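Local coordinates for HDLP (histone deacetylase-like protein) (Aquifex aeolicus, PDB 1C3R) that binds a zinc ion and the hydroxamate inhibitor trichostatin A, and probably removes acetyl groups from its substrates as histone deacetylases do, at residues A[168-173]-A[256-261]; A[230-235]-A[275-280]; A[262-267]-A[336-341]. The protein carries 2 engineered substitutions. One frame throughout, in Å; residues are numbered along the deposited sequence.

How the contacts relate
Contact 1 lies at the zinc site, in loops that follow the neighbouring strands 162-166 and 250-254 of the parallel sheet. Contact 2 joins helices 228-243 and 272-286, which precede and follow strand 250-254. Contact 3 lies nearer the surface, and its first segment, 262-267, directly continues 256-261 of contact 1. Along the chain contact 2 interlocks with both others, whereas contact 1 closes before contact 3 opens. The centres of contacts 1 and 2 are about 13 Å apart, and those of contacts 1 and 3 about 15 Å. Phe275 touches Gly256, and Ser266 meets Asp258. The loop after strand 250-254 supplies both a zinc ligand, Asp258, and a pocket residue, Leu265.

Contact 1 (A[168-173]-A[256-261]); sequences DAHHCD and GTDPLL. With ZN (zinc ion), chain C; TSN (trichostatin a), chain D.
Asp258 and Asp168 each bring one carboxylate oxygen to the same zinc ion, and His170 adds a ring nitrogen. This is the Asp-His-Asp metal site of the arginase/deacetylase fold. It is built on the loops after two neighbouring parallel strands, 162-166 and 250-254.

Asp258 has the most surface buried here. Its OD2 lies 1.9 Å from the zinc. Its OD1 accepts a hydrogen bond from the backbone N of Ala169 at 2.8 Å, met on the syn side and 23° out of the carboxylate plane. Metal at one oxygen and backbone at the other restrain the group from turning. With chi1 at 53°, CG sits between the backbone N and the carbonyl carbon, and the carboxylate faces the 168-173 loop.

Asp168 binds the zinc through OD2 at 2.1 Å. The same OD2 uses its anti lone pair to accept from His170 N, which closes an Asx turn. One oxygen therefore holds the metal and steadies the backbone of the next ligand. The two carboxylate planes stand 84° apart. Their OD2 atoms come within 3.2 Å of each other because both bind the metal.

The Ala169 methyl packs against Pro259, CB to CB 3.9 Å. Gly256 CA passes 3.8 Å from Asp168 OD1, where a side chain on that carbon would run into the carboxylate oxygen.

Trichostatin A completes five-coordination through O1 and O2, and is also hydrogen-bonded to Tyr297 and His131. Inhibitor atom C13 lies over one face of the His170 ring, offset toward its rim, while ND1 of that ring meets the zinc at 2.1 Å.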
loop_
_atom_site.group_PDB
_atom_site.type_symbol
_atom_site.label_atom_id
_atom_site.label_comp_id
_atom_site.label_asym_id
_atom_site.label_seq_id
_atom_site.Cartn_x
_atom_site.Cartn_y
_atom_site.Cartn_z
ATOM N N ASP A 168 -0.273 -18.448 0.343
ATOM C CA ASP A 168 0.118 -17.128 -0.144
ATOM C C ASP A 168 0.463 -16.292 1.094
ATOM O O ASP A 168 -0.174 -16.444 2.134
ATOM C CB ASP A 168 -1.067 -16.492 -0.881
ATOM C CG ASP A 168 -0.704 -15.198 -1.589
ATOM O OD1 ASP A 168 -0.528 -15.227 -2.827
ATOM O OD2 ASP A 168 -0.582 -14.149 -0.923
ATOM N N ALA A 169 1.452 -15.408 0.984
ATOM C CA ALA A 169 1.846 -14.558 2.110
ATOM C C ALA A 169 0.781 -13.541 2.534
ATOM O O ALA A 169 0.944 -12.862 3.549
ATOM C CB ALA A 169 3.162 -13.831 1.791
ATOM N N HIS A 170 -0.295 -13.414 1.761
ATOM C CA HIS A 170 -1.366 -12.487 2.124
ATOM C C HIS A 170 -2.660 -13.243 2.414
ATOM O O HIS A 170 -2.913 -14.298 1.842
ATOM C CB HIS A 170 -1.619 -11.467 1.007
ATOM C CG HIS A 170 -0.410 -10.675 0.627
ATOM N ND1 HIS A 170 0.486 -11.138 -0.302
ATOM C CD2 HIS A 170 0.023 -9.484 1.117
ATOM C CE1 HIS A 170 1.440 -10.228 -0.360
ATOM N NE2 HIS A 170 1.208 -9.206 0.484
ATOM N N HIS A 171 -3.481 -12.690 3.294
ATOM C CA HIS A 171 -4.742 -13.312 3.664
ATOM C C HIS A 171 -5.753 -13.328 2.523
ATOM O O HIS A 171 -5.901 -12.340 1.803
ATOM C CB HIS A 171 -5.350 -12.585 4.857
ATOM C CG HIS A 171 -6.653 -13.164 5.314
ATOM N ND1 HIS A 171 -7.827 -12.440 5.327
ATOM C CD2 HIS A 171 -6.971 -14.406 5.747
ATOM C CE1 HIS A 171 -8.813 -13.213 5.745
ATOM N NE2 HIS A 171 -8.320 -14.411 6.006
ATOM N N CYS A 172 -6.452 -14.452 2.381
ATOM C CA CYS A 172 -7.469 -14.630 1.350
ATOM C C CYS A 172 -8.810 -14.042 1.802
ATOM O O CYS A 172 -9.799 -14.764 1.956
ATOM C CB CYS A 172 -7.618 -16.125 1.025
ATOM S SG CYS A 172 -7.860 -17.218 2.476
ATOM N N ASP A 173 -8.848 -12.727 2.011
ATOM C CA ASP A 173 -10.082 -12.091 2.454
ATOM C C ASP A 173 -11.280 -12.389 1.547
ATOM O O ASP A 173 -12.386 -12.620 2.032
ATOM C CB ASP A 173 -9.890 -10.566 2.618
ATOM C CG ASP A 173 -9.450 -9.863 1.332
ATOM O OD1 ASP A 173 -9.432 -8.613 1.331
ATOM O OD2 ASP A 173 -9.111 -10.537 0.338
ATOM N N GLY A 256 0.926 -19.321 -3.904
ATOM C CA GLY A 256 1.580 -18.077 -4.287
ATOM C C GLY A 256 3.036 -18.156 -3.858
ATOM O O GLY A 256 3.364 -18.754 -2.831
ATOM N N THR A 257 3.927 -17.567 -4.632
ATOM C CA THR A 257 5.334 -17.622 -4.287
ATOM C C THR A 257 5.797 -16.363 -3.556
ATOM O O THR A 257 6.974 -16.249 -3.217
ATOM C CB THR A 257 6.192 -17.820 -5.546
ATOM O OG1 THR A 257 5.974 -16.730 -6.442
ATOM C CG2 THR A 257 5.801 -19.121 -6.271
ATOM N N ASP A 258 4.886 -15.429 -3.274
ATOM C CA ASP A 258 5.322 -14.203 -2.598
ATOM C C ASP A 258 5.910 -14.334 -1.187
ATOM O O ASP A 258 6.497 -13.378 -0.674
ATOM C CB ASP A 258 4.250 -13.092 -2.634
ATOM C CG ASP A 258 2.893 -13.532 -2.122
ATOM O OD1 ASP A 258 2.803 -14.516 -1.354
ATOM O OD2 ASP A 258 1.902 -12.852 -2.466
ATOM N N PRO A 259 5.715 -15.482 -0.507
ATOM C CA PRO A 259 6.316 -15.596 0.829
ATOM C C PRO A 259 7.853 -15.770 0.765
ATOM O O PRO A 259 8.530 -15.759 1.794
ATOM C CB PRO A 259 5.618 -16.827 1.403
ATOM C CG PRO A 259 5.428 -17.671 0.178
ATOM C CD PRO A 259 4.841 -16.645 -0.757
ATOM N N LEU A 260 8.398 -15.926 -0.441
ATOM C CA LEU A 260 9.848 -16.103 -0.615
ATOM C C LEU A 260 10.675 -14.846 -0.284
ATOM O O LEU A 260 10.233 -13.714 -0.506
ATOM C CB LEU A 260 10.148 -16.556 -2.049
ATOM C CG LEU A 260 9.632 -17.931 -2.486
ATOM C CD1 LEU A 260 9.790 -18.086 -3.987
ATOM C CD2 LEU A 260 10.416 -19.027 -1.746
ATOM N N LEU A 261 11.882 -15.061 0.239
ATOM C CA LEU A 261 12.781 -13.970 0.615
ATOM C C LEU A 261 12.900 -12.894 -0.463
ATOM O O LEU A 261 12.713 -11.708 -0.201
ATOM C CB LEU A 261 14.187 -14.515 0.904
ATOM C CG LEU A 261 15.269 -13.447 1.176
ATOM C CD1 LEU A 261 14.950 -12.714 2.471
ATOM C CD2 LEU A 261 16.653 -14.087 1.272
HETATM ZN ZN ZN C . 0.104 -12.443 -1.868
HETATM O O1 TSN D . -2.024 -12.157 -2.520
HETATM O O2 TSN D . 0.098 -10.508 -3.365
HETATM O O3 TSN D . 2.585 -3.680 -2.129
HETATM N N1 TSN D . -1.896 -10.794 -2.237
HETATM N N2 TSN D . 2.178 -0.177 -7.549
HETATM C C1 TSN D . 1.648 -2.532 -3.990
HETATM C C2 TSN D . 0.549 -2.113 -4.757
HETATM C C3 TSN D . 0.680 -1.344 -5.914
HETATM C C4 TSN D . 1.996 -0.943 -6.376
HETATM C C5 TSN D . 3.109 -1.367 -5.586
HETATM C C6 TSN D . 2.939 -2.126 -4.442
HETATM C C7 TSN D . 1.580 -3.361 -2.748
HETATM C C8 TSN D . 0.193 -3.867 -2.250
HETATM C C9 TSN D . 0.183 -5.379 -2.294
HETATM C C10 TSN D . -0.848 -6.204 -2.654
HETATM C C11 TSN D . -0.530 -7.653 -2.601
HETATM C C12 TSN D . -1.364 -8.648 -2.983
HETATM C C13 TSN D . -0.957 -10.043 -2.901
HETATM C C14 TSN D . -0.033 -3.364 -0.802
HETATM C C15 TSN D . -2.232 -5.726 -3.083
HETATM C C17 TSN D . 3.534 0.160 -8.032
HETATM C C16 TSN D . 1.054 0.268 -8.363
#

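Contact 2 (A[230-235]-A[275-280]); sequences EFLFAL and FLKAFN
Ala278 presents its methyl group to Phe231, Leu232 and Leu235 across a pair of nearly parallel helices. Helices 228-243 and 272-286 belong to successive beta-alpha-beta units of the parallel sheet. The first leads into strand 250-254 and the second follows it. The short helical segments run at 12° to each other, with their axes 10.1 Å apart at closest approach.

The tight part is centred on Ala278, which has more surface covered than any other residue of the contact. Its small side chain lets the larger groups of helix 228-243 close in. Leu235 CD1 lies 3.7 Å from Ala278 CB. Phe231 comes in with its ring edge, and CE2 is 3.8 Å from the same methyl. The Phe231 side chain reaches this place with CG anti to the backbone N, chi1 -172°. Leu232 reaches the backbone of the same residue, its CD2 3.7 Å from Ala278 N. All of this is van der Waals packing between buried groups. On the sheet side, Phe231 and Leu235 also rest on Leu190 of strand 185-192. The Phe231 side chain lies about 8 Å from that of the zinc ligand Asp168.

The other flank is looser and faces solvent. Here Lys277 is exposed and contributes only the aliphatic base of its chain. The chain starts toward helix 228-243, then bends at chi2 and again at chi4, and the amino end leads away from that helix. Leu232 spans both parts and also touches Trp355. It crosses the lysine chain at about a right angle, where Leu232 CD1 lies 4.2 Å from Lys277 CG.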
loop_
_atom_site.group_PDB
_atom_site.type_symbol
_atom_site.label_atom_id
_atom_site.label_comp_id
_atom_site.label_asym_id
_atom_site.label_seq_id
_atom_site.Cartn_x
_atom_site.Cartn_y
_atom_site.Cartn_z
ATOM N N GLU A 230 9.918 -21.472 11.077
ATOM C CA GLU A 230 8.687 -20.923 11.623
ATOM C C GLU A 230 7.502 -21.210 10.696
ATOM O O GLU A 230 6.411 -21.533 11.161
ATOM C CB GLU A 230 8.837 -19.410 11.838
ATOM C CG GLU A 230 9.953 -19.044 12.795
ATOM C CD GLU A 230 10.145 -17.545 12.928
ATOM O OE1 GLU A 230 10.310 -16.875 11.886
ATOM O OE2 GLU A 230 10.142 -17.040 14.072
ATOM N N PHE A 231 7.717 -21.104 9.387
ATOM C CA PHE A 231 6.646 -21.348 8.420
ATOM C C PHE A 231 6.169 -22.792 8.477
ATOM O O PHE A 231 4.968 -23.051 8.574
ATOM C CB PHE A 231 7.110 -21.036 6.991
ATOM C CG PHE A 231 6.002 -21.086 5.967
ATOM C CD1 PHE A 231 5.005 -20.114 5.956
ATOM C CD2 PHE A 231 5.953 -22.102 5.021
ATOM C CE1 PHE A 231 3.976 -20.151 5.015
ATOM C CE2 PHE A 231 4.926 -22.153 4.071
ATOM C CZ PHE A 231 3.936 -21.172 4.069
ATOM N N LEU A 232 7.109 -23.734 8.409
ATOM C CA LEU A 232 6.756 -25.154 8.454
ATOM C C LEU A 232 6.148 -25.541 9.806
ATOM O O LEU A 232 5.253 -26.380 9.866
ATOM C CB LEU A 232 7.983 -26.008 8.144
ATOM C CG LEU A 232 8.517 -25.801 6.720
ATOM C CD1 LEU A 232 9.794 -26.604 6.519
ATOM C CD2 LEU A 232 7.454 -26.221 5.703
ATOM N N PHE A 233 6.620 -24.911 10.880
ATOM C CA PHE A 233 6.084 -25.172 12.215
ATOM C C PHE A 233 4.610 -24.770 12.205
ATOM O O PHE A 233 3.734 -25.535 12.629
ATOM C CB PHE A 233 6.817 -24.325 13.265
ATOM C CG PHE A 233 6.200 -24.392 14.640
ATOM C CD1 PHE A 233 6.455 -25.465 15.487
ATOM C CD2 PHE A 233 5.326 -23.398 15.067
ATOM C CE1 PHE A 233 5.849 -25.547 16.741
ATOM C CE2 PHE A 233 4.711 -23.472 16.320
ATOM C CZ PHE A 233 4.973 -24.547 17.158
ATOM N N ALA A 234 4.350 -23.555 11.724
ATOM C CA ALA A 234 2.990 -23.033 11.656
ATOM C C ALA A 234 2.121 -23.911 10.770
ATOM O O ALA A 234 0.979 -24.205 11.105
ATOM C CB ALA A 234 2.996 -21.602 11.119
ATOM N N LEU A 235 2.667 -24.338 9.637
ATOM C CA LEU A 235 1.910 -25.170 8.715
ATOM C C LEU A 235 1.525 -26.502 9.359
ATOM O O LEU A 235 0.354 -26.886 9.349
ATOM C CB LEU A 235 2.726 -25.463 7.456
ATOM C CG LEU A 235 1.936 -25.605 6.149
ATOM C CD1 LEU A 235 2.695 -26.532 5.209
ATOM C CD2 LEU A 235 0.550 -26.152 6.413
ATOM N N PHE A 275 9.484 -23.947 0.703
ATOM C CA PHE A 275 8.241 -23.805 -0.044
ATOM C C PHE A 275 7.799 -25.188 -0.546
ATOM O O PHE A 275 6.646 -25.591 -0.379
ATOM C CB PHE A 275 8.463 -22.856 -1.227
ATOM C CG PHE A 275 7.208 -22.547 -1.998
ATOM C CD1 PHE A 275 6.196 -21.797 -1.424
ATOM C CD2 PHE A 275 7.047 -23.005 -3.301
ATOM C CE1 PHE A 275 5.031 -21.499 -2.135
ATOM C CE2 PHE A 275 5.890 -22.717 -4.020
ATOM C CZ PHE A 275 4.880 -21.961 -3.435
ATOM N N LEU A 276 8.728 -25.908 -1.162
ATOM C CA LEU A 276 8.455 -27.249 -1.681
ATOM C C LEU A 276 8.070 -28.191 -0.552
ATOM O O LEU A 276 7.121 -28.974 -0.665
ATOM C CB LEU A 276 9.693 -27.803 -2.380
ATOM C CG LEU A 276 9.678 -29.298 -2.711
ATOM C CD1 LEU A 276 8.497 -29.619 -3.592
ATOM C CD2 LEU A 276 10.986 -29.689 -3.388
ATOM N N LYS A 277 8.827 -28.110 0.535
ATOM C CA LYS A 277 8.593 -28.949 1.699
ATOM C C LYS A 277 7.160 -28.730 2.180
ATOM O O LYS A 277 6.437 -29.687 2.464
ATOM C CB LYS A 277 9.591 -28.584 2.802
ATOM C CG LYS A 277 9.979 -29.732 3.733
ATOM C CD LYS A 277 8.789 -30.324 4.461
ATOM C CE LYS A 277 9.207 -31.512 5.332
ATOM N NZ LYS A 277 9.788 -32.633 4.533
ATOM N N ALA A 278 6.748 -27.465 2.264
ATOM C CA ALA A 278 5.393 -27.139 2.707
ATOM C C ALA A 278 4.396 -27.862 1.813
ATOM O O ALA A 278 3.422 -28.443 2.284
ATOM C CB ALA A 278 5.161 -25.634 2.639
ATOM N N PHE A 279 4.653 -27.810 0.513
ATOM C CA PHE A 279 3.808 -28.462 -0.477
ATOM C C PHE A 279 3.727 -29.965 -0.184
ATOM O O PHE A 279 2.637 -30.555 -0.182
ATOM C CB PHE A 279 4.396 -28.221 -1.868
ATOM C CG PHE A 279 3.685 -28.935 -2.972
ATOM C CD1 PHE A 279 2.375 -28.609 -3.309
ATOM C CD2 PHE A 279 4.336 -29.930 -3.692
ATOM C CE1 PHE A 279 1.728 -29.263 -4.351
ATOM C CE2 PHE A 279 3.697 -30.598 -4.738
ATOM C CZ PHE A 279 2.390 -30.263 -5.068
ATOM N N ASN A 280 4.873 -30.589 0.074
ATOM C CA ASN A 280 4.874 -32.024 0.360
ATOM C C ASN A 280 4.237 -32.362 1.692
ATOM O O ASN A 280 3.701 -33.455 1.860
ATOM C CB ASN A 280 6.288 -32.611 0.298
ATOM C CG ASN A 280 6.863 -32.599 -1.103
ATOM O OD1 ASN A 280 6.165 -32.874 -2.075
ATOM N ND2 ASN A 280 8.154 -32.314 -1.210
#

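Contact 3 (A[262-267]-A[336-341]); sequences EDYLSK and EEFDDE
One face of the Tyr264 ring packs against Phe338, and Tyr264 has the most surface buried in the contact. The main interaction is CH-pi. Phe338 CB stands 3.4 Å from the centroid of the Tyr264 ring and 7° off the ring normal. The two rings meet obliquely, planes at 58°. CG of Phe338 is anti to its own backbone N, chi1 -175°, which leads the ring off past the CD2 side of the tyrosine. The Phe338 ring also makes a cation-pi contact with Lys224 of the second subunit.

The polar contacts gather at the phenol. Tyr264 OH accepts from the backbone N of Asp339 at 3.1 Å and donates to OE2 of Glu337, though the hydroxyl and that carboxylate oxygen are less surely placed. A water also lies between Glu337 OE2 and Glu262 O, donating to Glu262 O at 2.8 Å.

Replacing Tyr264 with an alanine would probably leave Asp339 N without its acceptor and Phe338 CB without the ring face it packs on.

A side-chain to backbone bond shapes loop 262-267. Leu265 N bonds to Asp263 OD2 at 3.0 Å, an Asx turn within a type I beta turn. Leu265, in that turn, touches trichostatin A, which places the contact beside the wall of the deacetylase inhibitor pocket.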
loop_
_atom_site.group_PDB
_atom_site.type_symbol
_atom_site.label_atom_id
_atom_site.label_comp_id
_atom_site.label_asym_id
_atom_site.label_seq_id
_atom_site.Cartn_x
_atom_site.Cartn_y
_atom_site.Cartn_z
ATOM N N GLU A 262 13.208 -13.326 -1.679
ATOM C CA GLU A 262 13.406 -12.416 -2.793
ATOM C C GLU A 262 12.197 -11.613 -3.274
ATOM O O GLU A 262 12.351 -10.732 -4.109
ATOM C CB GLU A 262 14.004 -13.179 -3.981
ATOM C CG GLU A 262 15.299 -13.934 -3.674
ATOM C CD GLU A 262 15.071 -15.303 -3.055
ATOM O OE1 GLU A 262 13.938 -15.585 -2.610
ATOM O OE2 GLU A 262 16.031 -16.103 -3.005
ATOM N N ASP A 263 11.005 -11.906 -2.769
ATOM C CA ASP A 263 9.827 -11.169 -3.218
ATOM C C ASP A 263 9.570 -10.030 -2.246
ATOM O O ASP A 263 9.348 -10.263 -1.059
ATOM C CB ASP A 263 8.623 -12.111 -3.310
ATOM C CG ASP A 263 7.431 -11.484 -4.025
ATOM O OD1 ASP A 263 6.716 -12.223 -4.738
ATOM O OD2 ASP A 263 7.192 -10.266 -3.863
ATOM N N TYR A 264 9.601 -8.799 -2.759
ATOM C CA TYR A 264 9.413 -7.610 -1.928
ATOM C C TYR A 264 8.025 -7.395 -1.359
ATOM O O TYR A 264 7.874 -6.639 -0.404
ATOM C CB TYR A 264 9.802 -6.337 -2.684
ATOM C CG TYR A 264 11.223 -6.307 -3.192
ATOM C CD1 TYR A 264 11.570 -6.923 -4.396
ATOM C CD2 TYR A 264 12.227 -5.673 -2.464
ATOM C CE1 TYR A 264 12.882 -6.905 -4.862
ATOM C CE2 TYR A 264 13.541 -5.650 -2.919
ATOM C CZ TYR A 264 13.862 -6.266 -4.118
ATOM O OH TYR A 264 15.160 -6.236 -4.570
ATOM N N LEU A 265 7.007 -8.031 -1.929
ATOM C CA LEU A 265 5.668 -7.822 -1.400
ATOM C C LEU A 265 5.307 -8.639 -0.162
ATOM O O LEU A 265 4.135 -8.819 0.150
ATOM C CB LEU A 265 4.607 -7.998 -2.499
ATOM C CG LEU A 265 4.701 -6.962 -3.632
ATOM C CD1 LEU A 265 3.367 -6.865 -4.374
ATOM C CD2 LEU A 265 5.016 -5.604 -3.041
ATOM N N SER A 266 6.318 -9.130 0.550
ATOM C CA SER A 266 6.076 -9.865 1.792
ATOM C C SER A 266 7.286 -9.679 2.692
ATOM O O SER A 266 8.408 -9.506 2.216
ATOM C CB SER A 266 5.861 -11.365 1.552
ATOM O OG SER A 266 7.087 -12.048 1.349
ATOM N N LYS A 267 7.069 -9.710 3.998
ATOM C CA LYS A 267 8.184 -9.569 4.914
ATOM C C LYS A 267 8.662 -10.951 5.363
ATOM O O LYS A 267 9.400 -11.074 6.341
ATOM C CB LYS A 267 7.777 -8.717 6.108
ATOM C CG LYS A 267 7.335 -7.308 5.706
ATOM C CD LYS A 267 8.425 -6.609 4.905
ATOM C CE LYS A 267 8.016 -5.196 4.513
ATOM N NZ LYS A 267 9.096 -4.527 3.730
ATOM N N GLU A 336 14.065 -5.890 -13.267
ATOM C CA GLU A 336 14.741 -4.845 -12.493
ATOM C C GLU A 336 14.414 -4.968 -11.009
ATOM O O GLU A 336 13.280 -4.776 -10.584
ATOM C CB GLU A 336 14.377 -3.444 -12.994
ATOM C CG GLU A 336 15.095 -2.328 -12.256
ATOM C CD GLU A 336 14.813 -0.955 -12.840
ATOM O OE1 GLU A 336 15.101 -0.749 -14.038
ATOM O OE2 GLU A 336 14.310 -0.079 -12.102
ATOM N N GLU A 337 15.436 -5.288 -10.230
ATOM C CA GLU A 337 15.310 -5.478 -8.793
ATOM C C GLU A 337 14.864 -4.183 -8.103
ATOM O O GLU A 337 15.392 -3.111 -8.388
ATOM C CB GLU A 337 16.662 -5.939 -8.248
ATOM C CG GLU A 337 16.589 -6.760 -6.990
ATOM C CD GLU A 337 15.853 -8.071 -7.189
ATOM O OE1 GLU A 337 16.280 -8.898 -8.023
ATOM O OE2 GLU A 337 14.841 -8.274 -6.505
ATOM N N PHE A 338 13.895 -4.284 -7.198
ATOM C CA PHE A 338 13.386 -3.111 -6.486
ATOM C C PHE A 338 14.499 -2.417 -5.711
ATOM O O PHE A 338 14.471 -1.200 -5.515
ATOM C CB PHE A 338 12.284 -3.508 -5.503
ATOM C CG PHE A 338 11.623 -2.336 -4.828
ATOM C CD1 PHE A 338 10.689 -1.559 -5.505
ATOM C CD2 PHE A 338 11.942 -2.001 -3.516
ATOM C CE1 PHE A 338 10.076 -0.469 -4.885
ATOM C CE2 PHE A 338 11.338 -0.912 -2.887
ATOM C CZ PHE A 338 10.402 -0.145 -3.574
ATOM N N ASP A 339 15.468 -3.203 -5.254
ATOM C CA ASP A 339 16.591 -2.665 -4.504
ATOM C C ASP A 339 17.893 -2.822 -5.274
ATOM O O ASP A 339 18.312 -3.935 -5.590
ATOM C CB ASP A 339 16.701 -3.355 -3.145
ATOM C CG ASP A 339 17.903 -2.886 -2.357
ATOM O OD1 ASP A 339 18.041 -1.659 -2.160
ATOM O OD2 ASP A 339 18.708 -3.738 -1.932
ATOM N N ASP A 340 18.524 -1.690 -5.567
ATOM C CA ASP A 340 19.778 -1.638 -6.312
ATOM C C ASP A 340 20.815 -2.652 -5.855
ATOM O O ASP A 340 21.278 -3.473 -6.643
ATOM C CB ASP A 340 20.378 -0.232 -6.216
ATOM C CG ASP A 340 19.427 0.839 -6.710
ATOM O OD1 ASP A 340 19.049 0.801 -7.899
ATOM O OD2 ASP A 340 19.054 1.719 -5.907
ATOM N N GLU A 341 21.186 -2.586 -4.582
ATOM C CA GLU A 341 22.185 -3.496 -4.033
ATOM C C GLU A 341 21.548 -4.665 -3.289
ATOM O O GLU A 341 21.217 -4.553 -2.109
ATOM C CB GLU A 341 23.121 -2.732 -3.088
ATOM C CG GLU A 341 24.220 -3.589 -2.476
ATOM C CD GLU A 341 25.138 -4.202 -3.522
ATOM O OE1 GLU A 341 25.801 -3.435 -4.253
ATOM O OE2 GLU A 341 25.195 -5.448 -3.614
HETATM O O HOH W 1 14.928 -9.685 -4.407
#